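Long-range contacts in chitin binding protein (Streptomyces lividans, PDB 5FTZ), which probably cleaves chitin oxidatively, as a copper-dependent lytic polysaccharide monooxygenase of family AA10: residues A[83-88]-A[151-156]; A[36-41]-A[163-168]; A[98-103]-A[143-148]. All blocks are in the same frame, centred on the assembly; numbering follows the deposited sequence.

Contact 1: A[83-88]-A[151-156]; sequences FRWQFT and ILAVWT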
ATOM      1  N   PHE A  83     -25.346  -1.432  -5.349  1.00  8.72           N
ATOM      2  CA  PHE A  83     -24.893  -0.577  -4.264  1.00  9.88           C
ATOM      3  C   PHE A  83     -24.004   0.473  -4.886  1.00  9.19           C
ATOM      4  O   PHE A  83     -23.204   0.145  -5.780  1.00 10.11           O
ATOM      5  CB  PHE A  83     -24.142  -1.420  -3.202  1.00 10.29           C
ATOM      6  CG  PHE A  83     -25.029  -2.355  -2.490  1.00 10.80           C
ATOM      7  CD1 PHE A  83     -25.265  -3.645  -3.003  1.00 11.73           C
ATOM      8  CD2 PHE A  83     -25.664  -1.982  -1.334  1.00 10.86           C
ATOM      9  CE1 PHE A  83     -26.126  -4.503  -2.364  1.00 12.06           C
ATOM     10  CE2 PHE A  83     -26.518  -2.859  -0.688  1.00 12.08           C
ATOM     11  CZ  PHE A  83     -26.750  -4.111  -1.214  1.00 11.99           C
ATOM     12  N   ARG A  84     -24.150   1.743  -4.494  1.00  9.27           N
ATOM     13  CA  ARG A  84     -23.408   2.787  -5.143  1.00  9.47           C
ATOM     14  C   ARG A  84     -22.862   3.794  -4.128  1.00  8.85           C
ATOM     15  O   ARG A  84     -23.597   4.251  -3.234  1.00  9.22           O
ATOM     16  CB  ARG A  84     -24.303   3.498  -6.144  1.00 11.17           C
ATOM     17  CG  ARG A  84     -23.606   4.526  -7.005  1.00 12.19           C
ATOM     18  CD  ARG A  84     -24.472   5.063  -8.150  1.00 14.82           C
ATOM     19  NE  ARG A  84     -25.476   5.954  -7.668  1.00 16.64           N
ATOM     20  CZ  ARG A  84     -26.632   6.225  -8.281  1.00 20.75           C
ATOM     21  NH1 ARG A  84     -26.957   5.627  -9.427  1.00 23.27           N
ATOM     22  NH2 ARG A  84     -27.475   7.078  -7.733  1.00 21.00           N
ATOM     23  N   TRP A  85     -21.591   4.114  -4.313  1.00  9.11           N
ATOM     24  CA  TRP A  85     -20.863   5.131  -3.573  1.00  9.95           C
ATOM     25  C   TRP A  85     -20.613   6.303  -4.467  1.00  9.92           C
ATOM     26  O   TRP A  85     -20.263   6.142  -5.677  1.00 10.90           O
ATOM     27  CB  TRP A  85     -19.495   4.623  -3.101  1.00 10.18           C
ATOM     28  CG  TRP A  85     -19.550   3.639  -1.932  1.00  9.68           C
ATOM     29  CD1 TRP A  85     -19.894   2.297  -2.019  1.00 10.51           C
ATOM     30  CD2 TRP A  85     -19.350   3.898  -0.563  1.00  8.89           C
ATOM     31  NE1 TRP A  85     -19.911   1.732  -0.795  1.00 10.00           N
ATOM     32  CE2 TRP A  85     -19.508   2.663   0.131  1.00  9.79           C
ATOM     33  CE3 TRP A  85     -18.988   5.027   0.149  1.00  9.22           C
ATOM     34  CZ2 TRP A  85     -19.393   2.596   1.539  1.00  9.98           C
ATOM     35  CZ3 TRP A  85     -18.855   4.950   1.529  1.00  8.74           C
ATOM     36  CH2 TRP A  85     -19.031   3.724   2.203  1.00 10.09           C
ATOM     37  N   GLN A  86     -20.594   7.479  -3.868  1.00  9.71           N
ATOM     38  CA  GLN A  86     -20.119   8.710  -4.522  1.00 11.40           C
ATOM     39  C   GLN A  86     -18.938   9.178  -3.718  1.00 11.41           C
ATOM     40  O   GLN A  86     -18.986   9.229  -2.474  1.00 12.76           O
ATOM     41  CB  GLN A  86     -21.199   9.798  -4.497  1.00 12.93           C
ATOM     42  CG  GLN A  86     -22.473   9.425  -5.208  1.00 15.37           C
ATOM     43  CD  GLN A  86     -22.416   9.292  -6.705  1.00 17.73           C
ATOM     44  OE1 GLN A  86     -21.418   9.635  -7.338  1.00 21.73           O
ATOM     45  NE2 GLN A  86     -23.501   8.801  -7.277  1.00 19.57           N
ATOM     46  N   PHE A  87     -17.789   9.452  -4.364  1.00 11.89           N
ATOM     47  CA  PHE A  87     -16.614   9.863  -3.650  1.00 12.77           C
ATOM     48  C   PHE A  87     -16.218  11.325  -3.994  1.00 14.51           C
ATOM     49  O   PHE A  87     -16.335  11.741  -5.139  1.00 16.99           O
ATOM     50  CB  PHE A  87     -15.438   8.972  -4.042  1.00 12.53           C
ATOM     51  CG  PHE A  87     -15.670   7.515  -3.773  1.00 12.40           C
ATOM     52  CD1 PHE A  87     -15.697   7.006  -2.504  1.00 12.79           C
ATOM     53  CD2 PHE A  87     -15.937   6.635  -4.822  1.00 12.96           C
ATOM     54  CE1 PHE A  87     -15.914   5.654  -2.293  1.00 12.45           C
ATOM     55  CE2 PHE A  87     -16.158   5.304  -4.599  1.00 12.14           C
ATOM     56  CZ  PHE A  87     -16.156   4.799  -3.334  1.00 12.04           C
ATOM     57  N   THR A  88     -15.758  12.046  -3.006  1.00 13.97           N
ATOM     58  CA  THR A  88     -15.132  13.343  -3.216  1.00 17.15           C
ATOM     59  C   THR A  88     -13.613  13.223  -3.172  1.00 18.90           C
ATOM     60  O   THR A  88     -12.940  14.155  -3.628  1.00 20.41           O
ATOM     61  CB  THR A  88     -15.583  14.358  -2.170  1.00 18.88           C
ATOM     62  OG1 THR A  88     -15.262  13.859  -0.880  1.00 19.98           O
ATOM     63  CG2 THR A  88     -17.093  14.530  -2.195  1.00 19.69           C
ATOM     64  N   ILE A 151     -29.006  -1.034   6.625  1.00  7.29           N
ATOM     65  CA  ILE A 151     -27.810  -1.518   5.970  1.00  7.80           C
ATOM     66  C   ILE A 151     -26.686  -0.599   6.319  1.00  8.20           C
ATOM     67  O   ILE A 151     -26.799   0.640   6.116  1.00  9.40           O
ATOM     68  CB  ILE A 151     -28.014  -1.689   4.437  1.00  8.67           C
ATOM     69  CG1 ILE A 151     -29.015  -2.820   4.139  1.00 10.18           C
ATOM     70  CG2 ILE A 151     -26.637  -1.879   3.779  1.00  9.02           C
ATOM     71  CD1 ILE A 151     -29.490  -2.988   2.712  1.00 11.29           C
ATOM     72  N   LEU A 152     -25.622  -1.138   6.846  1.00  7.66           N
ATOM     73  CA  LEU A 152     -24.363  -0.425   7.170  1.00  7.69           C
ATOM     74  C   LEU A 152     -23.344  -0.749   6.129  1.00  7.95           C
ATOM     75  O   LEU A 152     -23.001  -1.933   5.938  1.00  8.47           O
ATOM     76  CB  LEU A 152     -23.871  -0.797   8.569  1.00  8.42           C
ATOM     77  CG  LEU A 152     -22.505  -0.223   8.944  1.00  9.17           C
ATOM     78  CD1 LEU A 152     -22.557   1.259   9.121  1.00 10.31           C
ATOM     79  CD2 LEU A 152     -21.962  -0.906  10.190  1.00 10.39           C
ATOM     80  N   ALA A 153     -22.823   0.285   5.468  1.00  7.14           N
ATOM     81  CA  ALA A 153     -21.770   0.173   4.481  1.00  7.46           C
ATOM     82  C   ALA A 153     -20.512   0.712   5.073  1.00  8.29           C
ATOM     83  O   ALA A 153     -20.516   1.785   5.668  1.00  8.93           O
ATOM     84  CB  ALA A 153     -22.196   0.947   3.244  1.00  7.81           C
ATOM     85  N   VAL A 154     -19.446  -0.056   4.946  1.00  8.21           N
ATOM     86  CA  VAL A 154     -18.147   0.312   5.483  1.00  7.87           C
ATOM     87  C   VAL A 154     -17.097   0.246   4.387  1.00  7.81           C
ATOM     88  O   VAL A 154     -16.915  -0.796   3.753  1.00  8.14           O
ATOM     89  CB  VAL A 154     -17.780  -0.580   6.672  1.00  8.59           C
ATOM     90  CG1 VAL A 154     -16.476  -0.035   7.281  1.00  9.23           C
ATOM     91  CG2 VAL A 154     -18.872  -0.625   7.747  1.00  9.54           C
ATOM     92  N   TRP A 155     -16.437   1.380   4.156  1.00  7.58           N
ATOM     93  CA  TRP A 155     -15.370   1.517   3.162  1.00  7.50           C
ATOM     94  C   TRP A 155     -14.036   1.662   3.885  1.00  7.86           C
ATOM     95  O   TRP A 155     -13.817   2.648   4.539  1.00  8.48           O
ATOM     96  CB  TRP A 155     -15.676   2.738   2.304  1.00  7.63           C
ATOM     97  CG  TRP A 155     -14.550   3.168   1.413  1.00  8.30           C
ATOM     98  CD1 TRP A 155     -13.647   2.375   0.787  1.00  9.65           C
ATOM     99  CD2 TRP A 155     -14.254   4.517   0.992  1.00  8.94           C
ATOM    100  NE1 TRP A 155     -12.756   3.155   0.035  1.00 10.26           N
ATOM    101  CE2 TRP A 155     -13.157   4.462   0.120  1.00 10.10           C
ATOM    102  CE3 TRP A 155     -14.845   5.762   1.256  1.00 10.05           C
ATOM    103  CZ2 TRP A 155     -12.596   5.618  -0.436  1.00 11.11           C
ATOM    104  CZ3 TRP A 155     -14.328   6.868   0.655  1.00 10.96           C
ATOM    105  CH2 TRP A 155     -13.214   6.791  -0.162  1.00 12.00           C
ATOM    106  N   THR A 156     -13.170   0.653   3.767  1.00  8.64           N
ATOM    107  CA  THR A 156     -11.893   0.682   4.468  1.00  9.01           C
ATOM    108  C   THR A 156     -10.785   1.152   3.548  1.00  9.18           C
ATOM    109  O   THR A 156     -10.619   0.639   2.437  1.00  9.21           O
ATOM    110  CB  THR A 156     -11.563  -0.661   5.065  1.00 10.50           C
ATOM    111  OG1 THR A 156     -12.591  -1.038   6.011  1.00 12.39           O
ATOM    112  CG2 THR A 156     -10.191  -0.652   5.772  1.00 11.87           C
TER
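W155 is touched by two aromatic rings from the facing strand, W85 at its base and F87 on the flat of its indole. F87 brings its edge to the W155 face: its ring centroid lies 4.5 Å from that of the W155 six-membered ring, with the planes at 59°, an edge-to-face pair. F87 CD1 comes within 3.4 Å of W155 CH2, and its neighbour CE1 stands over the same face, offset toward the rim.

With W85 the roles are reversed. Here W155 presents the edge and W85 the face, the W155 five-membered ring and the W85 six-membered ring having centroids 5.5 Å apart and planes at 61°. W155 CB also lies over this face, 4.0 Å from the W85 six-membered ring centroid, a CH-pi contact. Because CG of W155 is anti to its backbone N (chi1 169°), the indole runs on from that methylene toward F87. A153 completes the contact from the same strand, its CB 3.7 Å from W85 CZ2.

All the touching residues are buried, and the 10.3 Å between the axes of strands 83-87 and 151-156 is bridged mainly by side chains, though V154 N also comes to the edge of the W85 ring. The indole nitrogens look outside the cluster: W85 NE1 is hydrogen-bonded to Y98 OH and W155 NE1 to T93 OG1, which would help to fix the rotation of both rings. F96 adds a stack on W155 and also meets W85. The W155 side chain lies about 5 Å from a bound copper ion; one copper site lies at H1 and H91, the histidine-brace pair, another at H158 and D159. This aromatic cluster thus joins the two sheets of a beta sandwich, the immunoglobulin-like core typical of AA10 monooxygenases, at its copper-bearing end.

Contact 2: A[36-41]-A[163-168]; sequences KGFPAS and AFYACS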
ATOM      1  N   LYS A  36     -10.943   2.099  11.413  1.00 10.60           N
ATOM      2  CA  LYS A  36     -11.225   0.851  10.735  1.00 11.80           C
ATOM      3  C   LYS A  36     -11.295  -0.329  11.700  1.00 12.74           C
ATOM      4  O   LYS A  36     -11.074  -0.149  12.889  1.00 12.56           O
ATOM      5  CB  LYS A  36     -10.213   0.569   9.614  1.00 11.91           C
ATOM      6  CG  LYS A  36      -8.819   0.175  10.132  1.00 13.85           C
ATOM      7  CD  LYS A  36      -7.926  -0.138   8.968  1.00 15.23           C
ATOM      8  CE  LYS A  36      -6.606  -0.717   9.433  1.00 19.09           C
ATOM      9  NZ  LYS A  36      -5.740  -0.900   8.242  1.00 22.52           N
ATOM     10  N   GLY A  37     -11.596  -1.497  11.159  1.00 13.60           N
ATOM     11  CA  GLY A  37     -11.541  -2.752  11.904  1.00 13.38           C
ATOM     12  C   GLY A  37     -12.863  -3.147  12.552  1.00 14.42           C
ATOM     13  O   GLY A  37     -12.897  -4.041  13.403  1.00 15.83           O
ATOM     14  N   PHE A  38     -13.963  -2.560  12.085  1.00 15.20           N
ATOM     15  CA  PHE A  38     -15.310  -2.972  12.535  1.00 14.44           C
ATOM     16  C   PHE A  38     -15.549  -4.431  12.211  1.00 15.41           C
ATOM     17  O   PHE A  38     -15.209  -4.865  11.125  1.00 16.56           O
ATOM     18  CB  PHE A  38     -16.314  -2.116  11.786  1.00 14.56           C
ATOM     19  CG  PHE A  38     -17.733  -2.267  12.277  1.00 13.43           C
ATOM     20  CD1 PHE A  38     -18.181  -1.579  13.357  1.00 13.27           C
ATOM     21  CD2 PHE A  38     -18.570  -3.153  11.611  1.00 14.28           C
ATOM     22  CE1 PHE A  38     -19.469  -1.765  13.807  1.00 13.76           C
ATOM     23  CE2 PHE A  38     -19.867  -3.343  12.049  1.00 14.23           C
ATOM     24  CZ  PHE A  38     -20.300  -2.668  13.172  1.00 13.15           C
ATOM     25  N   PRO A  39     -16.214  -5.181  13.098  1.00 15.68           N
ATOM     26  CA  PRO A  39     -16.745  -4.783  14.391  1.00 16.12           C
ATOM     27  C   PRO A  39     -15.844  -4.906  15.605  1.00 16.19           C
ATOM     28  O   PRO A  39     -16.165  -4.443  16.682  1.00 16.83           O
ATOM     29  CB  PRO A  39     -17.927  -5.756  14.564  1.00 17.19           C
ATOM     30  CG  PRO A  39     -17.374  -6.980  13.922  1.00 17.70           C
ATOM     31  CD  PRO A  39     -16.676  -6.517  12.698  1.00 17.91           C
ATOM     32  N   ALA A  40     -14.684  -5.554  15.482  1.00 18.14           N
ATOM     33  CA  ALA A  40     -13.842  -5.721  16.658  1.00 19.25           C
ATOM     34  C   ALA A  40     -13.333  -4.410  17.200  1.00 21.07           C
ATOM     35  O   ALA A  40     -13.282  -4.192  18.395  1.00 22.43           O
ATOM     36  CB  ALA A  40     -12.678  -6.645  16.317  1.00 21.94           C
ATOM     37  N   SER A  41     -12.953  -3.517  16.286  1.00 20.11           N
ATOM     38  CA  SER A  41     -12.621  -2.160  16.646  1.00 18.42           C
ATOM     39  C   SER A  41     -13.596  -1.236  15.893  1.00 17.01           C
ATOM     40  O   SER A  41     -14.689  -1.662  15.548  1.00 16.71           O
ATOM     41  CB  SER A  41     -11.151  -1.886  16.355  1.00 22.72           C
ATOM     42  OG  SER A  41     -10.861  -2.099  15.013  1.00 28.40           O
ATOM     43  N   ALA A 163     -11.820   4.204   8.077  1.00  9.48           N
ATOM     44  CA  ALA A 163     -12.910   3.682   7.255  1.00  8.63           C
ATOM     45  C   ALA A 163     -14.013   4.728   7.267  1.00  8.31           C
ATOM     46  O   ALA A 163     -14.143   5.492   8.215  1.00  9.25           O
ATOM     47  CB  ALA A 163     -13.395   2.335   7.767  1.00  9.15           C
ATOM     48  N   PHE A 164     -14.859   4.653   6.236  1.00  7.43           N
ATOM     49  CA  PHE A 164     -16.061   5.501   6.142  1.00  7.26           C
ATOM     50  C   PHE A 164     -17.251   4.649   6.383  1.00  8.03           C
ATOM     51  O   PHE A 164     -17.317   3.527   5.899  1.00  8.50           O
ATOM     52  CB  PHE A 164     -16.117   6.203   4.807  1.00  7.83           C
ATOM     53  CG  PHE A 164     -15.031   7.260   4.645  1.00  8.77           C
ATOM     54  CD1 PHE A 164     -13.715   6.907   4.346  1.00 10.56           C
ATOM     55  CD2 PHE A 164     -15.328   8.586   4.899  1.00  9.98           C
ATOM     56  CE1 PHE A 164     -12.727   7.888   4.253  1.00 11.29           C
ATOM     57  CE2 PHE A 164     -14.330   9.544   4.820  1.00 11.05           C
ATOM     58  CZ  PHE A 164     -13.063   9.184   4.560  1.00 11.95           C
ATOM     59  N   TYR A 165     -18.162   5.189   7.176  1.00  7.10           N
ATOM     60  CA  TYR A 165     -19.356   4.485   7.641  1.00  7.30           C
ATOM     61  C   TYR A 165     -20.617   5.141   7.140  1.00  7.42           C
ATOM     62  O   TYR A 165     -20.766   6.353   7.223  1.00  8.64           O
ATOM     63  CB  TYR A 165     -19.376   4.482   9.171  1.00  7.20           C
ATOM     64  CG  TYR A 165     -18.247   3.637   9.737  1.00  7.68           C
ATOM     65  CD1 TYR A 165     -16.973   4.161   9.918  1.00  8.14           C
ATOM     66  CD2 TYR A 165     -18.462   2.340  10.164  1.00  7.91           C
ATOM     67  CE1 TYR A 165     -15.917   3.377  10.418  1.00  9.02           C
ATOM     68  CE2 TYR A 165     -17.410   1.542  10.605  1.00  8.54           C
ATOM     69  CZ  TYR A 165     -16.153   2.067  10.748  1.00  8.82           C
ATOM     70  OH  TYR A 165     -15.150   1.215  11.215  1.00  9.96           O
ATOM     71  N   ALA A 166     -21.546   4.345   6.595  1.00  7.02           N
ATOM     72  CA  ALA A 166     -22.775   4.924   6.069  1.00  8.25           C
ATOM     73  C   ALA A 166     -23.970   3.996   6.368  1.00  8.14           C
ATOM     74  O   ALA A 166     -24.023   2.873   5.855  1.00  8.70           O
ATOM     75  CB  ALA A 166     -22.684   5.147   4.569  1.00  8.81           C
ATOM     76  N   CYS A 167     -24.842   4.470   7.232  1.00  8.05           N
ATOM     77  CA  CYS A 167     -26.074   3.720   7.579  1.00  8.51           C
ATOM     78  C   CYS A 167     -27.180   4.119   6.636  1.00  8.19           C
ATOM     79  O   CYS A 167     -27.439   5.336   6.502  1.00  8.53           O
ATOM     80  CB  CYS A 167     -26.519   4.070   8.993  1.00  9.62           C
ATOM     81  SG  CYS A 167     -25.338   3.422  10.212  1.00 13.85           S
ATOM     82  N   SER A 168     -27.913   3.158   6.071  1.00  7.53           N
ATOM     83  CA  SER A 168     -29.036   3.416   5.225  1.00  8.07           C
ATOM     84  C   SER A 168     -30.251   2.728   5.784  1.00  8.84           C
ATOM     85  O   SER A 168     -30.255   1.496   5.959  1.00  8.90           O
ATOM     86  CB  SER A 168     -28.776   2.937   3.837  1.00  9.09           C
ATOM     87  OG  SER A 168     -27.637   3.532   3.237  1.00  9.88           O
TER
HETATM   88  O   HOH W   1     -14.029  -0.920   9.623  1.00 19.84           O
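A loop-to-strand contact, mixed apolar and water-bridged, packs the turn at 36-41 beside strand 163-168 of the larger sheet. Its centre is the hydroxyl end of Y165. F38 CB lies 3.6 Å from Y165 OH, in the plane of the tyrosine ring and at its edge, while the two side chains pass at a slant. K36 and A163 meet through their CB atoms, 4.1 Å apart; the lysine chain then leads away, and its NZ is hydrogen-bonded to T160 O.

The turn has its own internal bonds. S41 OG donates to K36 O at 2.9 Å, in the carbonyl plane and on a lone pair, and S41 N reaches back to G37 O. After a cis peptide bond, P39 places its CB 3.9 Å above the centre of the F38 ring. Y99 meets that ring edge-to-face, tying the turn to another strand of the sheet.

One water joins the segments: it accepts from F38 N at 3.0 Å and donates to Y165 OH at 2.9 Å. Y165 OH is also hydrogen-bonded to the carbonyl O of P35, so this buried hydroxyl accepts from the water and gives its proton to the chain leading into the turn.

Contact 3: A[98-103]-A[143-148]; sequences YYVTKP and SGLSGH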
ATOM      1  N   TYR A  98     -20.792  -4.755   3.590  1.00  7.44           N
ATOM      2  CA  TYR A  98     -22.162  -4.338   3.807  1.00  7.55           C
ATOM      3  C   TYR A  98     -22.824  -5.281   4.793  1.00  7.48           C
ATOM      4  O   TYR A  98     -22.738  -6.502   4.627  1.00  7.67           O
ATOM      5  CB  TYR A  98     -22.949  -4.333   2.494  1.00  8.27           C
ATOM      6  CG  TYR A  98     -22.397  -3.428   1.465  1.00  8.24           C
ATOM      7  CD1 TYR A  98     -21.374  -3.873   0.596  1.00  7.99           C
ATOM      8  CD2 TYR A  98     -22.844  -2.122   1.306  1.00  8.14           C
ATOM      9  CE1 TYR A  98     -20.824  -3.041  -0.368  1.00  9.37           C
ATOM     10  CE2 TYR A  98     -22.311  -1.269   0.340  1.00  8.59           C
ATOM     11  CZ  TYR A  98     -21.327  -1.724  -0.497  1.00  9.72           C
ATOM     12  OH  TYR A  98     -20.782  -0.899  -1.457  1.00 11.26           O
ATOM     13  N   TYR A  99     -23.447  -4.732   5.828  1.00  6.94           N
ATOM     14  CA  TYR A  99     -24.028  -5.459   6.959  1.00  7.36           C
ATOM     15  C   TYR A  99     -25.495  -5.105   7.025  1.00  7.06           C
ATOM     16  O   TYR A  99     -25.882  -4.014   6.616  1.00  8.17           O
ATOM     17  CB  TYR A  99     -23.405  -5.062   8.300  1.00  8.55           C
ATOM     18  CG  TYR A  99     -21.892  -5.200   8.399  1.00  9.44           C
ATOM     19  CD1 TYR A  99     -21.051  -4.257   7.889  1.00  9.82           C
ATOM     20  CD2 TYR A  99     -21.328  -6.307   8.974  1.00 10.35           C
ATOM     21  CE1 TYR A  99     -19.685  -4.390   8.010  1.00 11.46           C
ATOM     22  CE2 TYR A  99     -19.924  -6.428   9.104  1.00 12.33           C
ATOM     23  CZ  TYR A  99     -19.146  -5.478   8.619  1.00 12.32           C
ATOM     24  OH  TYR A  99     -17.751  -5.500   8.669  1.00 17.53           O
ATOM     25  N   VAL A 100     -26.344  -5.995   7.537  1.00  7.20           N
ATOM     26  CA  VAL A 100     -27.724  -5.711   7.755  1.00  7.42           C
ATOM     27  C   VAL A 100     -28.102  -5.978   9.242  1.00  7.56           C
ATOM     28  O   VAL A 100     -27.470  -6.833   9.894  1.00  8.45           O
ATOM     29  CB  VAL A 100     -28.626  -6.499   6.808  1.00  8.31           C
ATOM     30  CG1 VAL A 100     -28.566  -7.973   7.115  1.00  9.05           C
ATOM     31  CG2 VAL A 100     -30.043  -5.968   6.779  1.00  8.69           C
ATOM     32  N   THR A 101     -29.114  -5.336   9.726  1.00  7.34           N
ATOM     33  CA  THR A 101     -29.690  -5.624  11.020  1.00  8.24           C
ATOM     34  C   THR A 101     -30.363  -6.996  11.034  1.00  9.56           C
ATOM     35  O   THR A 101     -30.686  -7.583  10.009  1.00 10.55           O
ATOM     36  CB  THR A 101     -30.645  -4.504  11.418  1.00  8.25           C
ATOM     37  OG1 THR A 101     -31.493  -4.180  10.302  1.00  8.14           O
ATOM     38  CG2 THR A 101     -29.859  -3.272  11.884  1.00  8.26           C
ATOM     39  N   LYS A 102     -30.526  -7.508  12.266  1.00 10.14           N
ATOM     40  CA  LYS A 102     -31.169  -8.806  12.499  1.00 11.72           C
ATOM     41  C   LYS A 102     -32.635  -8.640  12.780  1.00 10.79           C
ATOM     42  O   LYS A 102     -33.079  -7.605  13.252  1.00 11.20           O
ATOM     43  CB  LYS A 102     -30.584  -9.452  13.776  1.00 14.56           C
ATOM     44  CG  LYS A 102     -29.148  -9.835  13.610  1.00 20.25           C
ATOM     45  CD  LYS A 102     -28.563 -10.472  14.866  1.00 23.90           C
ATOM     46  CE  LYS A 102     -28.439  -9.488  15.966  1.00 22.82           C
ATOM     47  NZ  LYS A 102     -27.281  -9.821  16.857  1.00 26.96           N
ATOM     48  N   PRO A 103     -33.443  -9.669  12.489  1.00 11.58           N
ATOM     49  CA  PRO A 103     -34.829  -9.604  12.992  1.00 11.78           C
ATOM     50  C   PRO A 103     -34.921  -9.304  14.467  1.00 12.44           C
ATOM     51  O   PRO A 103     -34.171  -9.846  15.243  1.00 13.64           O
ATOM     52  CB  PRO A 103     -35.391 -11.001  12.653  1.00 12.54           C
ATOM     53  CG  PRO A 103     -34.558 -11.453  11.533  1.00 13.79           C
ATOM     54  CD  PRO A 103     -33.165 -10.973  11.918  1.00 12.99           C
ATOM     55  N   SER A 143     -31.958 -12.331   2.629  1.00 12.53           N
ATOM     56  CA  SER A 143     -33.308 -12.867   2.750  1.00 12.50           C
ATOM     57  C   SER A 143     -33.783 -12.940   4.185  1.00 11.74           C
ATOM     58  O   SER A 143     -33.055 -12.595   5.122  1.00 12.25           O
ATOM     59  CB  SER A 143     -33.425 -14.200   2.049  1.00 14.72           C
ATOM     60  OG  SER A 143     -32.788 -15.192   2.794  1.00 16.05           O
ATOM     61  N   GLY A 144     -35.028 -13.398   4.368  1.00 10.61           N
ATOM     62  CA  GLY A 144     -35.546 -13.631   5.695  1.00 11.79           C
ATOM     63  C   GLY A 144     -35.855 -12.433   6.532  1.00 10.60           C
ATOM     64  O   GLY A 144     -35.992 -12.571   7.783  1.00 12.04           O
ATOM     65  N   LEU A 145     -36.000 -11.269   5.908  1.00 10.54           N
ATOM     66  CA  LEU A 145     -36.227 -10.016   6.636  1.00 10.62           C
ATOM     67  C   LEU A 145     -37.516  -9.342   6.185  1.00 10.77           C
ATOM     68  O   LEU A 145     -37.923  -9.452   5.021  1.00 12.14           O
ATOM     69  CB  LEU A 145     -35.055  -9.039   6.441  1.00 11.67           C
ATOM     70  CG  LEU A 145     -33.698  -9.588   6.836  1.00 12.46           C
ATOM     71  CD1 LEU A 145     -32.645  -8.520   6.504  1.00 15.52           C
ATOM     72  CD2 LEU A 145     -33.605  -9.940   8.307  1.00 14.21           C
ATOM     73  N   SER A 146     -38.120  -8.599   7.108  1.00 11.12           N
ATOM     74  CA  SER A 146     -39.261  -7.779   6.779  1.00 12.85           C
ATOM     75  C   SER A 146     -39.202  -6.469   7.582  1.00 11.20           C
ATOM     76  O   SER A 146     -38.577  -6.392   8.614  1.00 12.21           O
ATOM     77  CB  SER A 146     -40.622  -8.502   7.030  1.00 16.99           C
ATOM     78  OG  SER A 146     -40.841  -8.670   8.406  1.00 27.46           O
ATOM     79  N   GLY A 147     -39.892  -5.451   7.069  1.00 11.16           N
ATOM     80  CA  GLY A 147     -40.019  -4.185   7.798  1.00 10.84           C
ATOM     81  C   GLY A 147     -38.744  -3.386   7.783  1.00 10.51           C
ATOM     82  O   GLY A 147     -37.885  -3.608   6.953  1.00 10.06           O
ATOM     83  N   HIS A 148     -38.669  -2.425   8.685  1.00  9.74           N
ATOM     84  CA  HIS A 148     -37.527  -1.495   8.784  1.00  9.06           C
ATOM     85  C   HIS A 148     -36.271  -2.241   9.202  1.00  8.32           C
ATOM     86  O   HIS A 148     -36.268  -2.891  10.221  1.00  8.87           O
ATOM     87  CB  HIS A 148     -37.881  -0.391   9.770  1.00  9.83           C
ATOM     88  CG  HIS A 148     -36.796   0.629   9.973  1.00 11.22           C
ATOM     89  ND1 HIS A 148     -36.622   1.272  11.182  1.00 12.68           N
ATOM     90  CD2 HIS A 148     -35.877   1.136   9.114  1.00 11.54           C
ATOM     91  CE1 HIS A 148     -35.573   2.085  11.083  1.00 13.27           C
ATOM     92  NE2 HIS A 148     -35.154   2.078   9.813  1.00 13.27           N
TER
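L145 spreads its two methyls over separate residues of the 98-103 segment, an apolar loop contact at one end of the beta sandwich. CD1 meets V100 tip to tip, 3.7 Å from CG2. CD2 serves the other partner, resting 3.7 Å from P103 CG, and here the leucine side chain and the proline ring lie roughly at right angles. Between these two anchors the T101 carbonyl passes close by, with T101 O 4.1 Å from both L145 CD1 and L145 CD2.

The leucine reaches this position through its torsions. Its chi1 (-56°) sets CG anti to the carbonyl carbon and swings the fork nearer the other segment, although the first bond of the side chain does not aim there; chi2 (177°) puts CD1 anti to CA, turning it to V100 and CD2 to P103. At V100, CG2 is the branch anti to the backbone N, and it is this methyl that meets the leucine.

Farther out, the loop carrying L145 connects strand 134-140 of one sheet to strand 148-157 of the other. P142, just before the segment, also touches V100. At the far end H148 is held through both ring nitrogens, ND1 by Q107 OE1 and NE2 by D169 OD1. The backbone of T101 pairs with V150, and its side chain adds a second tie to the same strand: T101 OG1 accepts from V150 N and is hydrogen-bonded to H149 ND1 as well.

From the N terminus the chain first supplies 36-41, then 83-88 and 98-103; the partners return in reverse order as 143-148, 151-156 and 163-168. The three loops are therefore nested without crossing: contact 3 closes the innermost, contact 1 the next, contact 2 the outermost. Adjacent antiparallel strands 93-100, 148-157 and 162-171 link them. L152 O to Y99 N, at 2.8 Å, connects contacts 1 and 3, and W155 O to F164 N, also 2.8 Å, connects contacts 1 and 2. Contact 1 joins the two sheets, contact 2 adds a long loop beside the larger one, and contact 3 packs the loop that runs from strand 134-140 to strand 148-157 against the end of strand 93-100.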